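Local coordinates for protein-tyrosine-phosphatase (Chaetomium thermophilum var. thermophilum DSM 1495, PDB 5M43), which is the phosphatase domain of Yvh1, a protein linked to ribosome assembly, and probably dephosphorylates tyrosine and serine or threonine residues as a dual-specificity phosphatase, at residues Asp9-Phe13 and Tyr117-Tyr122; Asn21-Lys27 and Asn46-Arg50; Pro72-Arg76 and Cys171-Ser175. All blocks are in the same frame, centred on the assembly; numbering follows the deposited sequence.

How the interactions relate
From the N terminus, residues 9-13 come first and open the widest loop, which interaction 1 closes when the chain returns at residues 117-122, bringing the start of strand 12-15 to the end of helix 109-121. Nested inside it, interaction 2 pairs helix 23-29 with the short helix 47-50 and shuts a small loop at the far end of the domain, its centre about 23 Å from that of interaction 1. Interaction 3 begins on helix 71-83 within the first loop and ends at the last modelled residues, so it crosses interaction 1. Those two touch: Trp-120 packs on Val-75 and Ala-173, joining helix 109-121, helix 71-83 and the last modelled residues.

Interaction 1 (Asp9-Phe13 and Tyr117-Tyr122); sequences DDELF and YLLWKY
The rings of Tyr-117 and Tyr-122 both turn an edge to the carboxylate of Asp-10, whose OD2 lies near the plane of each. One face of each goes to Lys-121: its CG sits 3.6 Å above the Tyr-122 ring plane, over the centre, while its CB lies over a face of Tyr-117, nearer the rim. The carboxylate is inclined 34° to the Tyr-122 ring and 69° to that of Tyr-117.

Tyr-122 OH donates to Asp-10 OD2 at 2.6 Å, on the syn side but out of the carboxylate plane. Tyr-117 OH is 3.2 Å from the same OD2, a weak bond and not a settled one, as the proton has another acceptor within reach. OD1 of Asp-10 takes the lysine: Lys-121 NZ reaches it at 3.0 Å in a salt bridge. The lysine chain is extended throughout, CG opposite the backbone N (chi1 -178°), which lets it span the gap to the acid. A water accepts from Asp-9 N and donates weakly to Tyr-122 OH. Beside the polar cluster, Leu-12 CD2 packs 3.8 Å from Tyr-117 CE2, and Tyr-117 continues onto Ile-78 and Leu-82 of helix 71-83.

The contact ties the lead-in to strand 12-15 to the C-terminal end of helix 109-121, the helix that follows the phosphate-binding signature loop in the dual-specificity phosphatase fold.

Interaction 2 (Asn21-Lys27 and Asn46-Arg50); sequences NRARLIK and NEAFR
Ala-23 and Ala-48 meet methyl to methyl, CB to CB 3.6 Å, where two helices of the phosphatase domain come closest. One is helix 23-29, leading toward strand 33-36; the other is the short, weakly bonded helix 47-50 in the crossover from strand 33-36 to its parallel neighbour 53-56. Small residues on both sides let the backbones approach to 5.4 Å between the CA atoms of Ala-23 and Ala-48.

On the buried side of this pair, Phe-49 reaches across to helix 23-29, crossing the Ile-26 side chain at about a right angle. Ile-26 CG1 lies 3.5 Å from Phe-49 CE1, obliquely to the ring, while the CE2 side of the ring rests on Ala-23 CA and the CZ end comes up to Asn-21 O. The CG1 branch of Ile-26 is anti to its carbonyl carbon (chi1 -60°), which turns it to the ring and sends CG2 to Ala-48 O instead. Ile-31 backs Ile-26, and Val-42 packs on Phe-49.

At the solvent-facing side, Lys-27 and Glu-47 also cross at about a right angle. The lysine chain bends at three successive torsions, laying CD 3.8 Å from Ala-48 CB before NZ turns to the acid. Glu-47 is bent too, at chi2, and its OE2 takes Lys-27 NZ on the syn lone pair in a salt bridge, though the 2.5 Å between NZ and OE2 as modelled is doubtfully short.

Asn-46 completes the surface with its amide against Ala-23 CB. It is also the N-cap residue of helix 47-50: Asn-46 OD1 takes Ala-48 N at 2.8 Å, the bond nearly straight at 159° and arriving on an in-plane lone pair.

Interaction 3 (Pro72-Arg76 and Cys171-Ser175); sequences PKIVR and CPADS
Arg-76 carries the polar part of this contact, its NH1 donating to the backbone carbonyl of Ala-173; the distance from NH1 to O is 2.5 Å as modelled, too short to be taken at face value. The bond is bent, about 141° at the hydrogen, and the donor stands some 40° above the carbonyl plane, away from a lone pair. The same NH1 also donates a hydrogen bond to a water, 2.9 Å off, which in turn donates to Asp-174 O. One nitrogen thus serves two successive carbonyls, Ala-173 directly and Asp-174 by way of the water, though Asp-174 is poorly ordered.

The apolar pair is Ala-173 CB with Val-75 CG1, at 3.8 Å. Separately, the Pro-72 ring makes van der Waals contact with a carbonyl, its CG 3.4 Å from Pro-172 O.

The torsions of Arg-76 lay its guanidinium back over its own helix: CG is anti to the carbonyl carbon (chi1 -70°) and the chain bends at chi3, with Pro-72 O over the centre of one face. Ser-175 CB covers the opposite face near the rim, though that residue is poorly ordered. With only a methyl group here, as in an alanine, Ala-173 O would probably lose this donor and the water its anchor, leaving the already mobile end less tied to the helix.

Pro-172 centres an inverse gamma turn with a weak Ala-173 N to Cys-171 O bond, just ahead of the Ala-173 carbonyl. Further out, Trp-166 of helix 157-168 touches Pro-72, Val-75 and Pro-172, and Trp-120 comes in from helix 109-121. The last modelled residues, after helix 157-168, are thus fastened by packing and one arginine across the start of helix 71-83 of the dual-specificity phosphatase domain.

Interaction 1 (Asp9-Phe13 and Tyr117-Tyr122)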
ATOM      1  N   ASP A   9      13.621   1.221  -3.300  1.00 22.43           N
ATOM      2  CA  ASP A   9      14.471   1.060  -2.132  1.00 23.73           C
ATOM      3  C   ASP A   9      13.706   0.723  -0.858  1.00 24.95           C
ATOM      4  O   ASP A   9      14.334   0.549   0.178  1.00 31.18           O
ATOM      5  CB  ASP A   9      15.278   2.338  -1.928  1.00 28.09           C
ATOM      6  CG  ASP A   9      16.213   2.588  -3.072  1.00 38.06           C
ATOM      7  OD1 ASP A   9      16.708   1.585  -3.636  1.00 39.86           O
ATOM      8  OD2 ASP A   9      16.503   3.772  -3.381  1.00 47.65           O
ATOM      9  N   ASP A  10      12.394   0.641  -0.880  1.00 21.47           N
ATOM     10  CA  ASP A  10      11.646   0.408   0.342  1.00 20.16           C
ATOM     11  C   ASP A  10      11.369  -1.070   0.492  1.00 20.86           C
ATOM     12  O   ASP A  10      10.959  -1.729  -0.469  1.00 21.86           O
ATOM     13  CB  ASP A  10      10.275   1.142   0.295  1.00 20.29           C
ATOM     14  CG  ASP A  10      10.427   2.656   0.118  1.00 26.37           C
ATOM     15  OD1 ASP A  10      11.234   3.271   0.855  1.00 28.61           O
ATOM     16  OD2 ASP A  10       9.790   3.180  -0.812  1.00 27.31           O
ATOM     17  N   GLU A  11      11.398  -1.548   1.728  1.00 20.66           N
ATOM     18  CA  GLU A  11      11.040  -2.956   1.960  1.00 19.61           C
ATOM     19  C   GLU A  11       9.533  -3.019   2.180  1.00 19.81           C
ATOM     20  O   GLU A  11       9.009  -3.191   3.292  1.00 20.23           O
ATOM     21  CB  GLU A  11      11.809  -3.543   3.135  1.00 23.29           C
ATOM     22  CG  GLU A  11      13.373  -3.598   2.921  1.00 23.74           C
ATOM     23  CD  GLU A  11      13.707  -4.433   1.658  1.00 23.11           C
ATOM     24  OE1 GLU A  11      14.619  -4.055   0.913  1.00 31.89           O
ATOM     25  OE2 GLU A  11      13.047  -5.423   1.397  1.00 27.68           O
ATOM     26  N   LEU A  12       8.832  -2.958   1.056  1.00 18.44           N
ATOM     27  CA  LEU A  12       7.393  -2.788   0.967  1.00 17.70           C
ATOM     28  C   LEU A  12       6.890  -3.952   0.113  1.00 16.96           C
ATOM     29  O   LEU A  12       7.376  -4.136  -1.017  1.00 18.27           O
ATOM     30  CB  LEU A  12       7.110  -1.447   0.307  1.00 17.29           C
ATOM     31  CG  LEU A  12       5.619  -1.134   0.032  1.00 17.84           C
ATOM     32  CD1 LEU A  12       4.863  -1.151   1.376  1.00 19.40           C
ATOM     33  CD2 LEU A  12       5.516   0.243  -0.612  1.00 18.93           C
ATOM     34  N   PHE A  13       5.860  -4.643   0.620  1.00 14.55           N
ATOM     35  CA  PHE A  13       5.338  -5.854  -0.017  1.00 15.79           C
ATOM     36  C   PHE A  13       3.850  -5.731  -0.219  1.00 16.43           C
ATOM     37  O   PHE A  13       3.162  -5.019   0.517  1.00 18.72           O
ATOM     38  CB  PHE A  13       5.623  -7.104   0.862  1.00 19.77           C
ATOM     39  CG  PHE A  13       7.087  -7.482   0.889  1.00 18.01           C
ATOM     40  CD1 PHE A  13       8.032  -6.760   1.653  1.00 18.83           C
ATOM     41  CD2 PHE A  13       7.542  -8.568   0.118  1.00 20.59           C
ATOM     42  CE1 PHE A  13       9.400  -7.099   1.654  1.00 21.98           C
ATOM     43  CE2 PHE A  13       8.934  -8.906   0.127  1.00 20.88           C
ATOM     44  CZ  PHE A  13       9.825  -8.184   0.862  1.00 21.42           C
ATOM     45  N   TYR A 117       0.863   5.744  -1.504  1.00 18.66           N
ATOM     46  CA  TYR A 117       2.141   5.981  -0.848  1.00 19.71           C
ATOM     47  C   TYR A 117       3.206   6.360  -1.869  1.00 20.00           C
ATOM     48  O   TYR A 117       3.975   7.315  -1.646  1.00 19.92           O
ATOM     49  CB  TYR A 117       2.504   4.722  -0.063  1.00 17.58           C
ATOM     50  CG  TYR A 117       3.976   4.716   0.347  1.00 18.17           C
ATOM     51  CD1 TYR A 117       4.414   5.380   1.450  1.00 19.62           C
ATOM     52  CD2 TYR A 117       4.898   4.007  -0.414  1.00 20.21           C
ATOM     53  CE1 TYR A 117       5.783   5.376   1.789  1.00 20.00           C
ATOM     54  CE2 TYR A 117       6.250   3.946  -0.089  1.00 19.47           C
ATOM     55  CZ  TYR A 117       6.683   4.600   1.058  1.00 19.54           C
ATOM     56  OH  TYR A 117       8.028   4.625   1.388  1.00 21.28           O
ATOM     57  N   LEU A 118       3.261   5.632  -3.011  1.00 19.78           N
ATOM     58  CA  LEU A 118       4.304   5.921  -4.004  1.00 20.06           C
ATOM     59  C   LEU A 118       4.149   7.325  -4.590  1.00 21.39           C
ATOM     60  O   LEU A 118       5.143   8.029  -4.830  1.00 22.07           O
ATOM     61  CB  LEU A 118       4.286   4.895  -5.143  1.00 20.39           C
ATOM     62  CG  LEU A 118       4.617   3.440  -4.798  1.00 18.71           C
ATOM     63  CD1 LEU A 118       4.399   2.579  -6.061  1.00 19.80           C
ATOM     64  CD2 LEU A 118       6.130   3.424  -4.399  1.00 20.72           C
ATOM     65  N   LEU A 119       2.906   7.748  -4.877  1.00 19.23           N
ATOM     66  CA  LEU A 119       2.674   9.098  -5.393  1.00 20.06           C
ATOM     67  C   LEU A 119       3.068  10.164  -4.376  1.00 20.70           C
ATOM     68  O   LEU A 119       3.579  11.237  -4.727  1.00 23.48           O
ATOM     69  CB  LEU A 119       1.174   9.279  -5.734  1.00 20.16           C
ATOM     70  CG  LEU A 119       0.744   8.381  -6.902  1.00 21.01           C
ATOM     71  CD1 LEU A 119      -0.814   8.527  -7.015  1.00 22.03           C
ATOM     72  CD2 LEU A 119       1.406   8.820  -8.191  1.00 24.52           C
ATOM     73  N   TRP A 120       2.842   9.862  -3.101  1.00 21.86           N
ATOM     74  CA  TRP A 120       3.159  10.817  -2.033  1.00 20.96           C
ATOM     75  C   TRP A 120       4.662  10.896  -1.796  1.00 22.05           C
ATOM     76  O   TRP A 120       5.206  11.983  -1.542  1.00 24.93           O
ATOM     77  CB  TRP A 120       2.446  10.351  -0.756  1.00 22.70           C
ATOM     78  CG  TRP A 120       2.900  11.079   0.450  1.00 23.11           C
ATOM     79  CD1 TRP A 120       2.481  12.320   0.873  1.00 26.33           C
ATOM     80  CD2 TRP A 120       3.880  10.624   1.421  1.00 23.97           C
ATOM     81  NE1 TRP A 120       3.183  12.693   2.023  1.00 26.22           N
ATOM     82  CE2 TRP A 120       4.021  11.647   2.383  1.00 25.07           C
ATOM     83  CE3 TRP A 120       4.647   9.456   1.565  1.00 25.43           C
ATOM     84  CZ2 TRP A 120       4.872  11.520   3.478  1.00 30.12           C
ATOM     85  CZ3 TRP A 120       5.505   9.347   2.655  1.00 26.53           C
ATOM     86  CH2 TRP A 120       5.642  10.389   3.585  1.00 26.82           C
ATOM     87  N   LYS A 121       5.320   9.760  -1.854  1.00 22.52           N
ATOM     88  CA  LYS A 121       6.761   9.734  -1.536  1.00 23.38           C
ATOM     89  C   LYS A 121       7.642  10.082  -2.734  1.00 25.03           C
ATOM     90  O   LYS A 121       8.664  10.772  -2.562  1.00 27.28           O
ATOM     91  CB  LYS A 121       7.146   8.387  -0.954  1.00 21.17           C
ATOM     92  CG  LYS A 121       8.682   8.387  -0.577  1.00 24.14           C
ATOM     93  CD  LYS A 121       8.934   7.244   0.233  1.00 26.59           C
ATOM     94  CE  LYS A 121      10.423   7.330   0.685  1.00 29.78           C
ATOM     95  NZ  LYS A 121      10.804   6.124   1.495  1.00 33.79           N
ATOM     96  N   TYR A 122       7.264   9.667  -3.943  1.00 24.58           N
ATOM     97  CA  TYR A 122       8.084   9.865  -5.143  1.00 26.12           C
ATOM     98  C   TYR A 122       7.352  10.603  -6.274  1.00 25.30           C
ATOM     99  O   TYR A 122       7.304  10.133  -7.424  1.00 26.06           O
ATOM    100  CB  TYR A 122       8.598   8.524  -5.637  1.00 25.14           C
ATOM    101  CG  TYR A 122       9.260   7.655  -4.606  1.00 22.88           C
ATOM    102  CD1 TYR A 122       8.582   6.563  -4.070  1.00 23.68           C
ATOM    103  CD2 TYR A 122      10.560   7.912  -4.186  1.00 28.14           C
ATOM    104  CE1 TYR A 122       9.183   5.724  -3.132  1.00 25.87           C
ATOM    105  CE2 TYR A 122      11.162   7.087  -3.254  1.00 29.47           C
ATOM    106  CZ  TYR A 122      10.469   6.003  -2.729  1.00 29.36           C
ATOM    107  OH  TYR A 122      11.123   5.190  -1.825  1.00 30.11           O
TER
HETATM  108  O   HOH W   1      12.629   3.752  -3.982  1.00 32.80           O

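Interaction 2 (Asn21-Lys27 and Asn46-Arg50)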
ATOM      1  N   ASN A  21      -1.826 -14.490   5.443  1.00 25.24           N
ATOM      2  CA  ASN A  21      -2.042 -15.348   6.591  1.00 26.06           C
ATOM      3  C   ASN A  21      -0.973 -16.413   6.756  1.00 27.94           C
ATOM      4  O   ASN A  21      -1.053 -17.193   7.712  1.00 30.22           O
ATOM      5  CB  ASN A  21      -3.389 -16.063   6.490  1.00 28.69           C
ATOM      6  CG  ASN A  21      -4.467 -15.209   6.976  1.00 34.83           C
ATOM      7  OD1 ASN A  21      -4.242 -14.242   7.705  1.00 35.22           O
ATOM      8  ND2 ASN A  21      -5.652 -15.555   6.611  1.00 35.15           N
ATOM      9  N   ARG A  22      -0.037 -16.511   5.814  1.00 24.47           N
ATOM     10  CA  ARG A  22       0.963 -17.586   5.828  1.00 25.65           C
ATOM     11  C   ARG A  22       2.158 -17.142   6.699  1.00 26.28           C
ATOM     12  O   ARG A  22       2.985 -16.301   6.294  1.00 24.16           O
ATOM     13  CB  ARG A  22       1.389 -17.892   4.399  1.00 31.04           C
ATOM     14  CG  ARG A  22       1.530 -19.348   4.105  1.00 40.89           C
ATOM     15  CD  ARG A  22       1.687 -19.660   2.590  1.00 42.15           C
ATOM     16  NE  ARG A  22       0.361 -19.857   1.986  1.00 45.48           N
ATOM     17  CZ  ARG A  22      -0.114 -19.190   0.927  1.00 45.67           C
ATOM     18  NH1 ARG A  22       0.610 -18.267   0.296  1.00 42.32           N
ATOM     19  NH2 ARG A  22      -1.335 -19.463   0.481  1.00 41.58           N
ATOM     20  N   ALA A  23       2.249 -17.713   7.907  1.00 26.67           N
ATOM     21  CA  ALA A  23       3.358 -17.405   8.811  1.00 27.59           C
ATOM     22  C   ALA A  23       4.708 -17.573   8.124  1.00 26.20           C
ATOM     23  O   ALA A  23       5.633 -16.791   8.354  1.00 24.63           O
ATOM     24  CB  ALA A  23       3.297 -18.302  10.044  1.00 28.40           C
ATOM     25  N   ARG A  24       4.828 -18.588   7.276  0.53 24.76           N
ATOM     26  CA  ARG A  24       6.087 -18.863   6.593  0.53 22.72           C
ATOM     27  C   ARG A  24       6.542 -17.690   5.738  0.53 21.61           C
ATOM     28  O   ARG A  24       7.739 -17.399   5.655  0.53 21.93           O
ATOM     29  CB  ARG A  24       5.917 -20.114   5.748  0.53 22.22           C
ATOM     30  CG  ARG A  24       7.232 -20.660   5.272  0.53 22.16           C
ATOM     31  CD  ARG A  24       7.005 -21.809   4.284  0.53 24.86           C
ATOM     32  NE  ARG A  24       6.415 -22.983   4.886  0.53 24.85           N
ATOM     33  CZ  ARG A  24       7.102 -23.950   5.501  0.53 30.86           C
ATOM     34  NH1 ARG A  24       8.424 -23.870   5.655  0.53 30.85           N
ATOM     35  NH2 ARG A  24       6.474 -25.012   5.975  0.53 33.09           N
ATOM     36  N   LEU A  25       5.606 -17.004   5.080  1.00 20.79           N
ATOM     37  CA  LEU A  25       5.972 -15.901   4.203  1.00 19.33           C
ATOM     38  C   LEU A  25       6.252 -14.650   5.009  1.00 20.48           C
ATOM     39  O   LEU A  25       7.109 -13.855   4.633  1.00 20.69           O
ATOM     40  CB  LEU A  25       4.841 -15.616   3.187  1.00 19.63           C
ATOM     41  CG  LEU A  25       4.467 -16.807   2.272  1.00 20.15           C
ATOM     42  CD1 LEU A  25       3.511 -16.284   1.201  1.00 22.23           C
ATOM     43  CD2 LEU A  25       5.705 -17.419   1.637  1.00 23.32           C
ATOM     44  N   ILE A  26       5.462 -14.408   6.069  1.00 20.49           N
ATOM     45  CA  ILE A  26       5.777 -13.298   6.965  1.00 22.44           C
ATOM     46  C   ILE A  26       7.207 -13.439   7.475  1.00 21.75           C
ATOM     47  O   ILE A  26       7.980 -12.465   7.500  1.00 22.74           O
ATOM     48  CB  ILE A  26       4.748 -13.311   8.117  1.00 24.89           C
ATOM     49  CG1 ILE A  26       3.291 -13.144   7.599  1.00 30.76           C
ATOM     50  CG2 ILE A  26       5.182 -12.382   9.238  1.00 24.48           C
ATOM     51  CD1 ILE A  26       3.051 -12.143   6.527  1.00 30.14           C
ATOM     52  N   LYS A  27       7.592 -14.656   7.878  1.00 21.82           N
ATOM     53  CA  LYS A  27       8.947 -14.872   8.405  1.00 22.38           C
ATOM     54  C   LYS A  27       9.990 -14.767   7.302  1.00 21.59           C
ATOM     55  O   LYS A  27      11.071 -14.212   7.522  1.00 22.51           O
ATOM     56  CB  LYS A  27       9.048 -16.217   9.121  1.00 25.85           C
ATOM     57  CG  LYS A  27       8.320 -16.213  10.487  1.00 35.48           C
ATOM     58  CD  LYS A  27       7.716 -17.593  10.766  1.00 44.12           C
ATOM     59  CE  LYS A  27       8.782 -18.618  11.099  1.00 50.54           C
ATOM     60  NZ  LYS A  27       9.533 -18.152  12.324  1.00 54.60           N
ATOM     61  N   ASN A  46      -0.083 -17.231  16.811  1.00 46.00           N
ATOM     62  CA  ASN A  46       1.033 -17.712  16.011  1.00 46.23           C
ATOM     63  C   ASN A  46       2.204 -16.764  16.222  1.00 46.34           C
ATOM     64  O   ASN A  46       2.068 -15.557  16.001  1.00 42.31           O
ATOM     65  CB  ASN A  46       0.644 -17.794  14.535  1.00 44.75           C
ATOM     66  CG  ASN A  46       1.725 -18.408  13.679  1.00 47.08           C
ATOM     67  OD1 ASN A  46       2.909 -18.052  13.777  1.00 43.29           O
ATOM     68  ND2 ASN A  46       1.328 -19.359  12.831  1.00 49.70           N
ATOM     69  N   GLU A  47       3.352 -17.328  16.631  1.00 47.03           N
ATOM     70  CA  GLU A  47       4.545 -16.537  16.936  1.00 48.61           C
ATOM     71  C   GLU A  47       4.892 -15.567  15.819  1.00 43.77           C
ATOM     72  O   GLU A  47       5.403 -14.476  16.075  1.00 43.94           O
ATOM     73  CB  GLU A  47       5.735 -17.471  17.213  1.00 55.78           C
ATOM     74  CG  GLU A  47       6.234 -18.262  15.974  1.00 60.71           C
ATOM     75  CD  GLU A  47       7.338 -17.558  15.170  1.00 63.14           C
ATOM     76  OE1 GLU A  47       7.769 -16.450  15.554  1.00 63.44           O
ATOM     77  OE2 GLU A  47       7.779 -18.127  14.141  1.00 63.93           O
ATOM     78  N   ALA A  48       4.628 -15.942  14.570  1.00 40.19           N
ATOM     79  CA  ALA A  48       4.981 -15.072  13.454  1.00 36.20           C
ATOM     80  C   ALA A  48       4.197 -13.773  13.497  1.00 32.96           C
ATOM     81  O   ALA A  48       4.654 -12.741  12.979  1.00 34.36           O
ATOM     82  CB  ALA A  48       4.700 -15.786  12.129  1.00 33.59           C
ATOM     83  N   PHE A  49       2.994 -13.802  14.058  1.00 34.81           N
ATOM     84  CA  PHE A  49       2.152 -12.606  14.080  1.00 34.72           C
ATOM     85  C   PHE A  49       2.076 -11.932  15.435  1.00 34.78           C
ATOM     86  O   PHE A  49       1.559 -10.816  15.510  1.00 35.74           O
ATOM     87  CB  PHE A  49       0.724 -12.948  13.613  1.00 34.60           C
ATOM     88  CG  PHE A  49       0.659 -13.449  12.178  1.00 30.50           C
ATOM     89  CD1 PHE A  49       0.568 -12.542  11.130  1.00 30.09           C
ATOM     90  CD2 PHE A  49       0.705 -14.821  11.882  1.00 31.12           C
ATOM     91  CE1 PHE A  49       0.546 -12.975   9.795  1.00 26.47           C
ATOM     92  CE2 PHE A  49       0.675 -15.267  10.555  1.00 28.92           C
ATOM     93  CZ  PHE A  49       0.568 -14.351   9.500  1.00 25.39           C
ATOM     94  N   ARG A  50       2.608 -12.560  16.489  1.00 37.12           N
ATOM     95  CA  ARG A  50       2.338 -12.109  17.852  1.00 42.96           C
ATOM     96  C   ARG A  50       2.738 -10.654  18.064  1.00 41.83           C
ATOM     97  O   ARG A  50       2.037  -9.906  18.772  1.00 45.23           O
ATOM     98  CB  ARG A  50       3.066 -13.011  18.841  1.00 49.19           C
ATOM     99  CG  ARG A  50       3.222 -12.404  20.236  1.00 57.20           C
ATOM    100  CD  ARG A  50       3.578 -13.481  21.249  1.00 63.33           C
ATOM    101  NE  ARG A  50       2.466 -14.414  21.431  1.00 67.72           N
ATOM    102  CZ  ARG A  50       1.405 -14.176  22.204  1.00 71.16           C
ATOM    103  NH1 ARG A  50       1.306 -13.033  22.876  1.00 72.79           N
ATOM    104  NH2 ARG A  50       0.435 -15.077  22.308  1.00 73.13           N
TER

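Interaction 3 (Pro72-Arg76 and Cys171-Ser175)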
ATOM      1  N   PRO A  72      -4.673   9.354   3.881  1.00 22.77           N
ATOM      2  CA  PRO A  72      -3.654   9.915   4.796  1.00 23.43           C
ATOM      3  C   PRO A  72      -3.205   8.907   5.841  1.00 24.94           C
ATOM      4  O   PRO A  72      -1.988   8.727   6.061  1.00 25.92           O
ATOM      5  CB  PRO A  72      -4.370  11.133   5.401  1.00 24.13           C
ATOM      6  CG  PRO A  72      -5.308  11.645   4.262  1.00 24.56           C
ATOM      7  CD  PRO A  72      -5.841  10.262   3.719  1.00 23.17           C
ATOM      8  N   LYS A  73      -4.154   8.244   6.512  1.00 24.95           N
ATOM      9  CA  LYS A  73      -3.801   7.261   7.534  1.00 24.21           C
ATOM     10  C   LYS A  73      -3.016   6.094   6.959  1.00 26.60           C
ATOM     11  O   LYS A  73      -2.075   5.575   7.595  1.00 26.39           O
ATOM     12  CB  LYS A  73      -5.085   6.746   8.190  1.00 29.73           C
ATOM     13  CG  LYS A  73      -4.836   5.842   9.365  1.00 35.48           C
ATOM     14  CD  LYS A  73      -6.132   5.383  10.077  1.00 41.02           C
ATOM     15  CE  LYS A  73      -5.804   4.742  11.455  1.00 44.21           C
ATOM     16  NZ  LYS A  73      -6.999   4.433  12.306  1.00 47.71           N
ATOM     17  N   ILE A  74      -3.422   5.638   5.773  1.00 22.62           N
ATOM     18  CA  ILE A  74      -2.719   4.558   5.063  1.00 20.86           C
ATOM     19  C   ILE A  74      -1.273   4.927   4.792  1.00 21.54           C
ATOM     20  O   ILE A  74      -0.356   4.154   5.093  1.00 22.09           O
ATOM     21  CB  ILE A  74      -3.468   4.250   3.762  1.00 23.21           C
ATOM     22  CG1 ILE A  74      -4.651   3.400   4.148  1.00 23.02           C
ATOM     23  CG2 ILE A  74      -2.524   3.529   2.743  1.00 21.68           C
ATOM     24  CD1 ILE A  74      -5.625   3.117   2.972  1.00 23.38           C
ATOM     25  N   VAL A  75      -1.060   6.087   4.178  1.00 20.52           N
ATOM     26  CA  VAL A  75       0.299   6.526   3.846  1.00 20.05           C
ATOM     27  C   VAL A  75       1.147   6.720   5.104  1.00 21.45           C
ATOM     28  O   VAL A  75       2.327   6.316   5.133  1.00 23.44           O
ATOM     29  CB  VAL A  75       0.225   7.795   2.972  1.00 24.44           C
ATOM     30  CG1 VAL A  75       1.577   8.435   2.766  1.00 28.10           C
ATOM     31  CG2 VAL A  75      -0.395   7.459   1.609  1.00 21.48           C
ATOM     32  N   ARG A  76       0.586   7.337   6.151  1.00 22.89           N
ATOM     33  CA  ARG A  76       1.318   7.488   7.419  1.00 22.38           C
ATOM     34  C   ARG A  76       1.691   6.128   8.022  1.00 23.22           C
ATOM     35  O   ARG A  76       2.808   5.958   8.541  1.00 23.59           O
ATOM     36  CB  ARG A  76       0.512   8.333   8.411  1.00 23.37           C
ATOM     37  CG  ARG A  76       0.447   9.809   7.990  1.00 28.40           C
ATOM     38  CD  ARG A  76      -0.077  10.684   9.128  1.00 34.66           C
ATOM     39  NE  ARG A  76      -1.404  10.239   9.527  1.00 39.62           N
ATOM     40  CZ  ARG A  76      -2.541  10.818   9.131  1.00 43.42           C
ATOM     41  NH1 ARG A  76      -2.521  11.900   8.342  1.00 45.78           N
ATOM     42  NH2 ARG A  76      -3.702  10.312   9.543  1.00 40.88           N
ATOM     43  N   CYS A 171      -1.525  15.045  -2.517  1.00 24.62           N
ATOM     44  CA  CYS A 171      -1.232  13.919  -1.636  1.00 23.86           C
ATOM     45  C   CYS A 171      -1.121  14.357  -0.170  1.00 24.02           C
ATOM     46  O   CYS A 171      -0.069  14.161   0.456  1.00 24.07           O
ATOM     47  CB  CYS A 171       0.022  13.158  -2.067  1.00 24.31           C
ATOM     48  SG  CYS A 171      -0.065  12.528  -3.783  1.00 26.06           S
ATOM     49  N   PRO A 172      -2.154  14.906   0.397  1.00 24.76           N
ATOM     50  CA  PRO A 172      -2.007  15.503   1.742  1.00 27.30           C
ATOM     51  C   PRO A 172      -2.043  14.429   2.827  1.00 27.80           C
ATOM     52  O   PRO A 172      -3.120  14.089   3.316  1.00 28.99           O
ATOM     53  CB  PRO A 172      -3.203  16.455   1.841  1.00 29.79           C
ATOM     54  CG  PRO A 172      -4.259  15.796   0.957  1.00 29.35           C
ATOM     55  CD  PRO A 172      -3.477  15.237  -0.203  1.00 26.54           C
ATOM     56  N   ALA A 173      -0.881  13.844   3.198  1.00 31.94           N
ATOM     57  CA  ALA A 173      -0.865  12.815   4.239  1.00 36.03           C
ATOM     58  C   ALA A 173      -0.647  13.369   5.656  1.00 48.49           C
ATOM     59  O   ALA A 173      -0.773  12.614   6.629  1.00 46.30           O
ATOM     60  CB  ALA A 173       0.179  11.747   3.900  1.00 36.60           C
ATOM     61  N   ASP A 174      -0.338  14.658   5.811  1.00 58.57           N
ATOM     62  CA  ASP A 174      -0.120  15.199   7.152  1.00 69.31           C
ATOM     63  C   ASP A 174      -1.408  15.180   7.974  1.00 74.31           C
ATOM     64  O   ASP A 174      -2.509  15.387   7.450  1.00 75.04           O
ATOM     65  CB  ASP A 174       0.425  16.629   7.071  1.00 74.63           C
ATOM     66  CG  ASP A 174       1.893  16.674   6.696  1.00 77.37           C
ATOM     67  OD1 ASP A 174       2.683  17.270   7.462  1.00 79.79           O
ATOM     68  OD2 ASP A 174       2.259  16.109   5.635  1.00 76.56           O
ATOM     69  N   SER A 175      -1.259  14.939   9.277  1.00 78.40           N
ATOM     70  CA  SER A 175      -2.394  14.841  10.197  1.00 81.38           C
ATOM     71  C   SER A 175      -2.738  16.194  10.808  1.00 84.24           C
ATOM     72  O   SER A 175      -3.834  16.383  11.331  1.00 85.60           O
ATOM     73  CB  SER A 175      -2.099  13.830  11.309  1.00 81.81           C
ATOM     74  OG  SER A 175      -0.783  13.997  11.808  1.00 82.09           O
TER
HETATM   75  O   HOH W   2      -4.690  13.828   8.074  1.00 75.26           O